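Local coordinates for protein putative NAD-dependent epimerase/dehydratase (PDB 3E8X) that binds NADP in a Rossmann-type fold and is probably an NAD(P)-dependent epimerase or dehydratase of the short-chain dehydrogenase/reductase superfamily, its substrate being unknown, at residues I115-E119 / E157-L163; K124-M128 / L207-T213; P172-S178 / S194-V200. All coordinates share one frame; numbering follows the deposited sequence.

Contact 1 (I115-E119 / E157-L163); sequences IQEAE and ELKRSSL
Two helices packed on one side of the mainly parallel sheet of the Rossmann-type fold meet where Ile115, Ala118 and Glu119 of helix 100-121 face the last turn of helix 145-160 and the loop that follows it. The apolar half of the contact rests on Ile115. With CG1 beside the backbone N (chi1 -66°) and the chain extended beyond it, CD1 reaches the backbone of the other helix, 3.6 Å from Leu158 N, and brushes the CG of Glu157. The second branch is thereby left pointing at the loop, and Ile115 CG2 meets Leu163 CD1 at 4.0 Å. Ala118 CB touches that same methyl, Leu163 CD1, at 4.1 Å.

The polar half is built on a single oxygen. Glu119 OE2 accepts from Ser162 OG at 2.7 Å through its anti lone pair. It also accepts from Ser162 N at 2.9 Å, on the syn side but 35° out of the carboxylate plane. Ser161 shapes the loop as an ST turn, its OG giving to Leu158 O at 2.6 Å and accepting from Leu163 N at 3.2 Å.

Two donors gripping one carboxylate oxygen would favour the ionised form of Glu119 and restrain the chain as it leaves helix 145-160.

Contact 2 (K124-M128 / L207-T213); sequences KRFIM and LVDQQHT
Arg125 and Ile127 on strand 125-129 face loop 207-213 without a backbone hydrogen bond between the segments; the nearest CA atoms, those of Ile127 and Val208, are 7.2 Å apart. The loop folds as a type I beta turn (Leu207 to Gln210) and a 3-10 turn; Leu207 O accepts Gln210 N within the turn and Arg125 NH2 from the opposite face of its plane. Bent at chi2 (60°), Arg125 brings NE to Val208 O at 2.9 Å (162°), and NH2 to Leu207 O, also at 2.9 Å. Both oxygens lie near the guanidinium plane, each donor well above its carbonyl plane. A weak 2.8 Å bond runs from Arg125 NH2 to Thr213 OG1, which gives to Gln210 O at 2.7 Å. Ile127 CD1 covers one guanidinium face, and touches Leu207 CD1 at 4.0 Å; Ile127 CG1 meets Val208 CG2 at 4.1 Å. A leucine at Arg125 would probably leave Val208 O without its NE donor and Leu207 O with its turn bond alone, freeing the loop from the strand. NH1 of Arg125 bonds Thr166 OG1 and Asp164 O, linking strands 125-129 and 164-174 to the exit of helix 197-207, while Phe126 and Met128 (selenomethionine) pack on helix 145-160.

Contact 3 (P172-S178 / S194-V200); sequences PLSNEES and SITRHDV. With NAP (NADP nicotinamide-adenine-dinucleotide phosphate), chain B.
The C-terminal end of strand 164-174 pairs in parallel with the short strand 195-196, Leu173 with Ile195 and Ser174 with Thr196, and the backbone bonds set the register. Ile195 N gives to Pro172 O at 2.9 Å, Ser174 N to Ile195 O at 2.9 Å, and Arg197 N to Ser174 O at 3.0 Å, the last carrying the ladder into the first residue of helix 197-207.

Side-chain hydrogen bonds shape the ends. Thr196, at the N-cap, accepts from Asp199 N through OG1 and returns its own proton to Asp199 OD2, whose further donors include Thr179 N and Asn222 ND2. Across from it, Ser174 OG accepts from Glu176 N in an ST turn, and Thr196 CG2 packs against Glu176 CB. A water donates to Glu176 O and accepts from His198 N.

Apolar packing runs through Leu173, whose CD2 lies 3.8 Å from Val200 CG2 and beside the CG2 branch of Ile195, while CG and CD1 lean on the nicotinamide ring.

Contacts to the cofactor come from both segments. Leu173 N gives a nearly straight bond (174°) to the carboxamide O7N of NADP at 3.0 Å. Arg197, extended from CG to NE, holds phosphate oxygen O1N through NE at 2.6 Å, with a weaker bond from NH2. Arg197 NH1 gives to Asn175 OD1 at 2.9 Å, 48° above the amide's carbonyl plane. The guanidinium thus has Leu173 CB over the centre of one face, 3.7 Å from Arg197 CZ; O1N and a second water, which joins NH1 to Leu173 O, lie at the edge, and Asn175 OD1 comes in tilted from the plane.

With Tyr147, Lys32 and Val33, the C-terminal end of strand 164-174, where it pairs with strand 195-196, builds the nicotinamide end of the NADP pocket of a Rossmann-type fold.

From the N terminus, helix 100-121 supplies the first half of contact 1 and strand 125-129 then opens contact 2. Contact 1 closes at 157-163, with 37 residues between its segments, while contact 2 is still open, so the two cross. They also touch: Lys124 NZ lies 2.8 Å from Ser162 O, a probable hydrogen bond, and Leu158 and Leu163 pack on Phe126. Contact 3 opens at 172-178 and closes at 194-200 after 15 intervening residues, wholly within the 78-residue span of contact 2, which ends at 207-213. Contacts 1 and 3 follow in series, their centres about 28 Å apart. Together the three contacts tie helices 100-121 and 145-160, neighbouring sheet strands 125-129 and 164-174, and both ends of helix 197-207.

Contact 1 (I115-E119 / E157-L163)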
# COMPACT_ATOMS: atom_id res chain seq x y z
N ILE A 115 -7.15 -8.96 -7.07
CA ILE A 115 -6.16 -10.00 -7.15
C ILE A 115 -6.52 -11.20 -6.26
O ILE A 115 -6.42 -12.35 -6.71
CB ILE A 115 -4.75 -9.46 -6.72
CG1 ILE A 115 -4.25 -8.41 -7.73
CG2 ILE A 115 -3.80 -10.60 -6.52
CD1 ILE A 115 -2.95 -7.68 -7.34
N GLN A 116 -6.91 -10.90 -5.03
CA GLN A 116 -7.31 -11.93 -4.08
C GLN A 116 -8.55 -12.66 -4.57
O GLN A 116 -8.67 -13.88 -4.44
CB GLN A 116 -7.56 -11.30 -2.71
CG GLN A 116 -6.29 -11.02 -1.92
CD GLN A 116 -6.54 -10.20 -0.64
OE1 GLN A 116 -7.70 -9.89 -0.28
NE2 GLN A 116 -5.46 -9.82 0.04
N GLU A 117 -9.48 -11.92 -5.14
CA GLU A 117 -10.69 -12.55 -5.67
C GLU A 117 -10.37 -13.46 -6.87
O GLU A 117 -10.95 -14.51 -6.97
CB GLU A 117 -11.72 -11.50 -6.06
CG GLU A 117 -13.05 -12.11 -6.48
CD GLU A 117 -13.76 -12.80 -5.32
OE1 GLU A 117 -14.50 -13.79 -5.62
OE2 GLU A 117 -13.56 -12.36 -4.15
N ALA A 118 -9.46 -13.05 -7.77
CA ALA A 118 -9.00 -13.88 -8.87
C ALA A 118 -8.31 -15.16 -8.37
O ALA A 118 -8.64 -16.24 -8.86
CB ALA A 118 -8.10 -13.10 -9.86
N GLU A 119 -7.40 -15.06 -7.39
CA GLU A 119 -6.80 -16.26 -6.78
C GLU A 119 -7.82 -17.23 -6.17
O GLU A 119 -7.77 -18.44 -6.43
CB GLU A 119 -5.77 -15.87 -5.72
CG GLU A 119 -4.71 -14.99 -6.32
CD GLU A 119 -3.41 -15.03 -5.64
OE1 GLU A 119 -3.25 -14.25 -4.68
OE2 GLU A 119 -2.55 -15.82 -6.09
N GLU A 157 2.02 -6.49 -5.23
CA GLU A 157 1.06 -7.49 -4.81
C GLU A 157 0.78 -8.54 -5.92
O GLU A 157 0.75 -9.74 -5.69
CB GLU A 157 -0.24 -6.80 -4.36
CG GLU A 157 -1.27 -7.75 -3.78
CD GLU A 157 -1.06 -8.06 -2.29
OE1 GLU A 157 -0.16 -7.49 -1.59
OE2 GLU A 157 -1.89 -8.85 -1.79
N LEU A 158 0.58 -8.06 -7.15
CA LEU A 158 0.40 -8.93 -8.32
C LEU A 158 1.62 -9.79 -8.59
O LEU A 158 1.48 -11.00 -8.84
CB LEU A 158 0.07 -8.09 -9.57
CG LEU A 158 -0.40 -8.83 -10.83
CD1 LEU A 158 -1.50 -9.84 -10.51
CD2 LEU A 158 -0.82 -7.80 -11.97
N LYS A 159 2.79 -9.19 -8.50
CA LYS A 159 4.04 -9.91 -8.71
C LYS A 159 4.28 -11.00 -7.66
O LYS A 159 4.94 -11.97 -7.97
CB LYS A 159 5.27 -8.97 -8.74
CG LYS A 159 5.37 -8.05 -9.92
CD LYS A 159 6.58 -7.08 -9.76
CE LYS A 159 6.81 -6.20 -10.97
NZ LYS A 159 8.18 -5.55 -11.00
N ARG A 160 3.80 -10.83 -6.42
CA ARG A 160 3.85 -11.84 -5.38
C ARG A 160 2.75 -12.89 -5.49
O ARG A 160 2.79 -13.89 -4.83
CB ARG A 160 3.75 -11.19 -3.99
CG ARG A 160 4.95 -10.37 -3.53
CD ARG A 160 4.84 -9.97 -2.06
NE ARG A 160 3.68 -9.08 -1.85
CZ ARG A 160 3.74 -7.75 -1.86
NH1 ARG A 160 4.89 -7.10 -2.03
NH2 ARG A 160 2.62 -7.07 -1.70
N SER A 161 1.75 -12.65 -6.32
CA SER A 161 0.61 -13.57 -6.45
C SER A 161 0.98 -14.82 -7.25
O SER A 161 2.05 -14.93 -7.83
CB SER A 161 -0.56 -12.85 -7.15
OG SER A 161 -0.36 -12.76 -8.55
N SER A 162 0.04 -15.76 -7.31
CA SER A 162 0.20 -16.94 -8.15
C SER A 162 -0.37 -16.78 -9.56
O SER A 162 -0.48 -17.76 -10.29
CB SER A 162 -0.53 -18.10 -7.49
OG SER A 162 -1.92 -17.91 -7.68
N LEU A 163 -0.76 -15.56 -9.94
CA LEU A 163 -1.49 -15.34 -11.19
C LEU A 163 -0.58 -15.28 -12.43
O LEU A 163 0.60 -14.98 -12.36
CB LEU A 163 -2.33 -14.06 -11.07
CG LEU A 163 -3.39 -14.00 -9.97
CD1 LEU A 163 -4.05 -12.58 -9.98
CD2 LEU A 163 -4.45 -15.11 -10.10

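Contact 2 (K124-M128 / L207-T213)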
# COMPACT_ATOMS: atom_id res chain seq x y z
N LYS A 124 -6.82 -17.44 -13.77
CA LYS A 124 -5.36 -17.39 -13.86
C LYS A 124 -4.83 -16.09 -14.49
O LYS A 124 -3.81 -15.57 -14.09
CB LYS A 124 -4.81 -18.62 -14.63
CG LYS A 124 -5.07 -19.96 -13.92
CD LYS A 124 -3.89 -20.44 -12.99
CE LYS A 124 -3.22 -19.37 -12.01
NZ LYS A 124 -1.71 -19.46 -12.13
N ARG A 125 -5.54 -15.58 -15.47
CA ARG A 125 -5.04 -14.49 -16.32
C ARG A 125 -5.44 -13.12 -15.79
O ARG A 125 -6.61 -12.82 -15.61
CB ARG A 125 -5.50 -14.72 -17.76
CG ARG A 125 -4.86 -13.78 -18.78
CD ARG A 125 -3.34 -13.90 -18.83
NE ARG A 125 -2.71 -13.23 -19.97
CZ ARG A 125 -1.58 -12.52 -19.89
NH1 ARG A 125 -0.95 -12.39 -18.75
NH2 ARG A 125 -1.08 -11.94 -20.96
N PHE A 126 -4.42 -12.29 -15.52
CA PHE A 126 -4.61 -10.99 -14.93
C PHE A 126 -3.72 -9.95 -15.64
O PHE A 126 -2.48 -10.08 -15.67
CB PHE A 126 -4.31 -11.06 -13.44
CG PHE A 126 -4.85 -9.89 -12.64
CD1 PHE A 126 -5.91 -10.08 -11.76
CD2 PHE A 126 -4.27 -8.63 -12.73
CE1 PHE A 126 -6.40 -9.02 -11.02
CE2 PHE A 126 -4.78 -7.55 -12.00
CZ PHE A 126 -5.84 -7.75 -11.14
N ILE A 127 -4.36 -8.92 -16.19
CA ILE A 127 -3.63 -7.78 -16.78
C ILE A 127 -3.85 -6.52 -15.91
O ILE A 127 -4.97 -6.06 -15.70
CB ILE A 127 -4.12 -7.49 -18.25
CG1 ILE A 127 -4.42 -8.83 -19.01
CG2 ILE A 127 -3.15 -6.49 -18.98
CD1 ILE A 127 -3.27 -9.74 -19.14
N MSE A 128 -2.74 -5.99 -15.39
CA MSE A 128 -2.72 -4.77 -14.66
C MSE A 128 -2.38 -3.58 -15.58
O MSE A 128 -1.40 -3.60 -16.33
CB MSE A 128 -1.67 -4.86 -13.57
CG MSE A 128 -1.35 -3.56 -12.90
SE MSE A 128 -2.90 -3.10 -11.81
CE MSE A 128 -2.75 -4.30 -10.34
N LEU A 207 -2.45 -8.65 -26.09
CA LEU A 207 -1.66 -9.58 -25.26
C LEU A 207 -2.48 -10.44 -24.28
O LEU A 207 -1.95 -11.37 -23.70
CB LEU A 207 -0.49 -8.83 -24.57
CG LEU A 207 -0.69 -7.66 -23.58
CD1 LEU A 207 -1.34 -8.14 -22.31
CD2 LEU A 207 0.69 -7.08 -23.29
N VAL A 208 -3.78 -10.23 -24.18
CA VAL A 208 -4.56 -10.91 -23.19
C VAL A 208 -4.50 -12.45 -23.32
O VAL A 208 -4.46 -13.17 -22.30
CB VAL A 208 -6.01 -10.31 -23.08
CG1 VAL A 208 -6.82 -10.70 -24.30
CG2 VAL A 208 -6.67 -10.78 -21.76
N ASP A 209 -4.44 -12.96 -24.53
CA ASP A 209 -4.40 -14.38 -24.73
C ASP A 209 -3.03 -14.86 -25.14
O ASP A 209 -2.91 -15.98 -25.58
CB ASP A 209 -5.41 -14.84 -25.79
CG ASP A 209 -5.24 -14.14 -27.13
OD1 ASP A 209 -4.33 -13.29 -27.30
OD2 ASP A 209 -6.07 -14.42 -27.99
N GLN A 210 -2.00 -14.03 -24.96
CA GLN A 210 -0.63 -14.42 -25.31
C GLN A 210 0.14 -14.95 -24.11
O GLN A 210 0.58 -14.19 -23.25
CB GLN A 210 0.08 -13.26 -25.99
CG GLN A 210 -0.67 -12.77 -27.22
CD GLN A 210 -0.77 -13.80 -28.35
OE1 GLN A 210 -1.86 -14.20 -28.79
NE2 GLN A 210 0.37 -14.24 -28.80
N GLN A 211 0.32 -16.28 -24.09
CA GLN A 211 0.99 -17.02 -23.01
C GLN A 211 2.44 -16.51 -22.81
O GLN A 211 2.92 -16.45 -21.70
CB GLN A 211 0.90 -18.55 -23.30
CG GLN A 211 1.73 -19.49 -22.40
CD GLN A 211 1.50 -21.02 -22.68
OE1 GLN A 211 2.06 -21.61 -23.62
NE2 GLN A 211 0.68 -21.64 -21.83
N HIS A 212 3.11 -16.15 -23.89
CA HIS A 212 4.48 -15.72 -23.81
C HIS A 212 4.61 -14.37 -23.11
O HIS A 212 5.71 -13.92 -22.84
CB HIS A 212 5.17 -15.71 -25.18
CG HIS A 212 4.82 -14.52 -26.06
ND1 HIS A 212 3.77 -14.52 -26.94
CD2 HIS A 212 5.45 -13.32 -26.23
CE1 HIS A 212 3.70 -13.35 -27.55
NE2 HIS A 212 4.72 -12.61 -27.15
N THR A 213 3.48 -13.71 -22.82
CA THR A 213 3.55 -12.39 -22.15
C THR A 213 3.36 -12.54 -20.64
O THR A 213 3.52 -11.56 -19.89
CB THR A 213 2.58 -11.34 -22.74
OG1 THR A 213 1.23 -11.70 -22.45
CG2 THR A 213 2.82 -11.13 -24.29

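Contact 3 (P172-S178 / S194-V200)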
# COMPACT_ATOMS: atom_id res chain seq x y z
N PRO A 172 2.60 8.96 -19.90
CA PRO A 172 1.56 9.99 -19.85
C PRO A 172 0.48 9.73 -20.91
O PRO A 172 0.82 9.49 -22.05
CB PRO A 172 2.34 11.27 -20.16
CG PRO A 172 3.75 10.99 -19.58
CD PRO A 172 3.97 9.54 -19.92
N LEU A 173 -0.79 9.74 -20.53
CA LEU A 173 -1.85 9.38 -21.44
C LEU A 173 -2.30 10.59 -22.24
O LEU A 173 -2.28 11.71 -21.75
CB LEU A 173 -3.02 8.73 -20.68
CG LEU A 173 -2.75 7.44 -19.92
CD1 LEU A 173 -3.95 7.05 -19.08
CD2 LEU A 173 -2.38 6.30 -20.89
N SER A 174 -2.67 10.36 -23.51
CA SER A 174 -3.23 11.40 -24.34
C SER A 174 -4.55 10.93 -24.95
O SER A 174 -4.85 9.75 -24.95
CB SER A 174 -2.19 11.84 -25.41
OG SER A 174 -2.52 11.43 -26.71
N ASN A 175 -5.32 11.88 -25.45
CA ASN A 175 -6.58 11.60 -26.13
C ASN A 175 -6.52 11.79 -27.64
O ASN A 175 -7.58 11.85 -28.28
CB ASN A 175 -7.71 12.43 -25.51
CG ASN A 175 -7.99 12.00 -24.09
OD1 ASN A 175 -8.23 10.80 -23.82
ND2 ASN A 175 -7.95 12.97 -23.16
N GLU A 176 -5.32 11.81 -28.23
CA GLU A 176 -5.19 11.76 -29.68
C GLU A 176 -5.72 10.41 -30.22
O GLU A 176 -5.86 9.43 -29.47
CB GLU A 176 -3.72 11.94 -30.09
CG GLU A 176 -3.05 13.25 -29.57
CD GLU A 176 -3.71 14.50 -30.09
OE1 GLU A 176 -4.32 14.46 -31.19
OE2 GLU A 176 -3.61 15.54 -29.38
N GLU A 177 -5.98 10.38 -31.53
CA GLU A 177 -6.41 9.17 -32.23
C GLU A 177 -5.25 8.16 -32.25
O GLU A 177 -4.06 8.51 -32.14
CB GLU A 177 -6.92 9.48 -33.67
CG GLU A 177 -8.17 10.41 -33.83
CD GLU A 177 -9.42 9.95 -33.02
OE1 GLU A 177 -9.90 8.81 -33.26
OE2 GLU A 177 -9.89 10.72 -32.14
N SER A 178 -5.60 6.88 -32.32
CA SER A 178 -4.60 5.82 -32.32
C SER A 178 -3.63 6.03 -33.46
O SER A 178 -4.05 6.42 -34.54
CB SER A 178 -5.28 4.46 -32.47
OG SER A 178 -6.14 4.45 -33.59
N SER A 194 4.37 10.50 -24.98
CA SER A 194 3.06 10.13 -24.46
C SER A 194 2.58 8.84 -25.12
O SER A 194 3.24 8.32 -26.03
CB SER A 194 2.05 11.23 -24.82
OG SER A 194 1.78 12.05 -23.73
N ILE A 195 1.41 8.34 -24.70
CA ILE A 195 0.76 7.29 -25.46
C ILE A 195 -0.74 7.58 -25.46
O ILE A 195 -1.30 7.98 -24.45
CB ILE A 195 1.08 5.81 -24.92
CG1 ILE A 195 0.46 4.74 -25.86
CG2 ILE A 195 0.67 5.60 -23.39
CD1 ILE A 195 1.02 3.34 -25.65
N THR A 196 -1.39 7.35 -26.61
CA THR A 196 -2.83 7.55 -26.67
C THR A 196 -3.55 6.45 -25.86
O THR A 196 -3.08 5.32 -25.76
CB THR A 196 -3.40 7.65 -28.12
OG1 THR A 196 -3.41 6.37 -28.76
CG2 THR A 196 -2.63 8.67 -28.96
N ARG A 197 -4.67 6.80 -25.27
CA ARG A 197 -5.49 5.82 -24.59
C ARG A 197 -5.99 4.69 -25.53
O ARG A 197 -6.18 3.54 -25.08
CB ARG A 197 -6.65 6.52 -23.89
CG ARG A 197 -6.24 7.34 -22.70
CD ARG A 197 -7.46 7.95 -21.99
NE ARG A 197 -7.11 8.54 -20.70
CZ ARG A 197 -6.57 9.73 -20.55
NH1 ARG A 197 -6.37 10.53 -21.58
NH2 ARG A 197 -6.27 10.15 -19.34
N HIS A 198 -6.26 5.03 -26.79
CA HIS A 198 -6.65 4.06 -27.81
C HIS A 198 -5.58 2.96 -27.94
O HIS A 198 -5.89 1.79 -27.97
CB HIS A 198 -6.81 4.69 -29.20
CG HIS A 198 -8.12 5.34 -29.44
ND1 HIS A 198 -9.29 4.62 -29.59
CD2 HIS A 198 -8.46 6.65 -29.62
CE1 HIS A 198 -10.29 5.46 -29.81
NE2 HIS A 198 -9.81 6.69 -29.85
N ASP A 199 -4.33 3.39 -27.99
CA ASP A 199 -3.23 2.51 -28.23
C ASP A 199 -2.92 1.64 -27.02
O ASP A 199 -2.57 0.49 -27.19
CB ASP A 199 -1.99 3.29 -28.71
CG ASP A 199 -2.13 3.82 -30.14
OD1 ASP A 199 -2.63 3.04 -31.01
OD2 ASP A 199 -1.69 4.99 -30.39
N VAL A 200 -3.09 2.17 -25.80
CA VAL A 200 -3.00 1.37 -24.57
C VAL A 200 -4.02 0.25 -24.65
O VAL A 200 -3.70 -0.89 -24.35
CB VAL A 200 -3.24 2.22 -23.27
CG1 VAL A 200 -3.24 1.33 -21.99
CG2 VAL A 200 -2.23 3.33 -23.18
PA NAP B . -10.43 6.92 -16.02
O1A NAP B . -10.40 7.78 -14.75
O2A NAP B . -11.08 7.46 -17.27
O5B NAP B . -11.05 5.49 -15.57
C5B NAP B . -11.25 5.10 -14.20
C4B NAP B . -12.53 4.29 -13.98
O4B NAP B . -12.47 3.77 -12.64
C3B NAP B . -13.85 5.09 -14.08
O3B NAP B . -14.77 4.59 -15.07
C2B NAP B . -14.50 4.94 -12.71
O2B NAP B . -15.94 4.81 -12.69
C1B NAP B . -13.82 3.66 -12.20
N9A NAP B . -13.99 3.55 -10.73
C8A NAP B . -13.73 4.49 -9.82
N7A NAP B . -14.07 4.03 -8.60
C5A NAP B . -14.55 2.77 -8.77
C6A NAP B . -15.04 1.80 -7.90
N6A NAP B . -15.11 2.04 -6.57
N1A NAP B . -15.49 0.62 -8.37
C2A NAP B . -15.44 0.37 -9.69
N3A NAP B . -14.97 1.29 -10.56
C4A NAP B . -14.51 2.49 -10.12
O3 NAP B . -8.88 6.55 -16.38
PN NAP B . -8.23 6.21 -17.84
O1N NAP B . -7.81 7.53 -18.43
O2N NAP B . -9.14 5.19 -18.48
O5D NAP B . -6.80 5.56 -17.50
C5D NAP B . -6.69 4.21 -17.08
C4D NAP B . -5.63 4.16 -15.99
O4D NAP B . -4.35 4.55 -16.49
C3D NAP B . -5.95 5.12 -14.85
O3D NAP B . -6.85 4.48 -13.94
C2D NAP B . -4.57 5.53 -14.32
O2D NAP B . -4.25 4.92 -13.09
C1D NAP B . -3.56 5.06 -15.40
N1N NAP B . -2.59 6.09 -15.89
C2N NAP B . -2.96 7.36 -16.18
C3N NAP B . -2.01 8.29 -16.65
C7N NAP B . -2.37 9.71 -17.03
O7N NAP B . -1.58 10.36 -17.75
N7N NAP B . -3.56 10.20 -16.63
C4N NAP B . -0.68 7.88 -16.82
C5N NAP B . -0.34 6.58 -16.52
C6N NAP B . -1.31 5.71 -16.06
P2B NAP B . -17.00 5.99 -13.05
O1X NAP B . -17.21 5.92 -14.54
O2X NAP B . -18.26 5.61 -12.28
O3X NAP B . -16.29 7.26 -12.63
O HOH W 1 -5.07 13.22 -21.39
O HOH W 2 -6.67 8.13 -27.20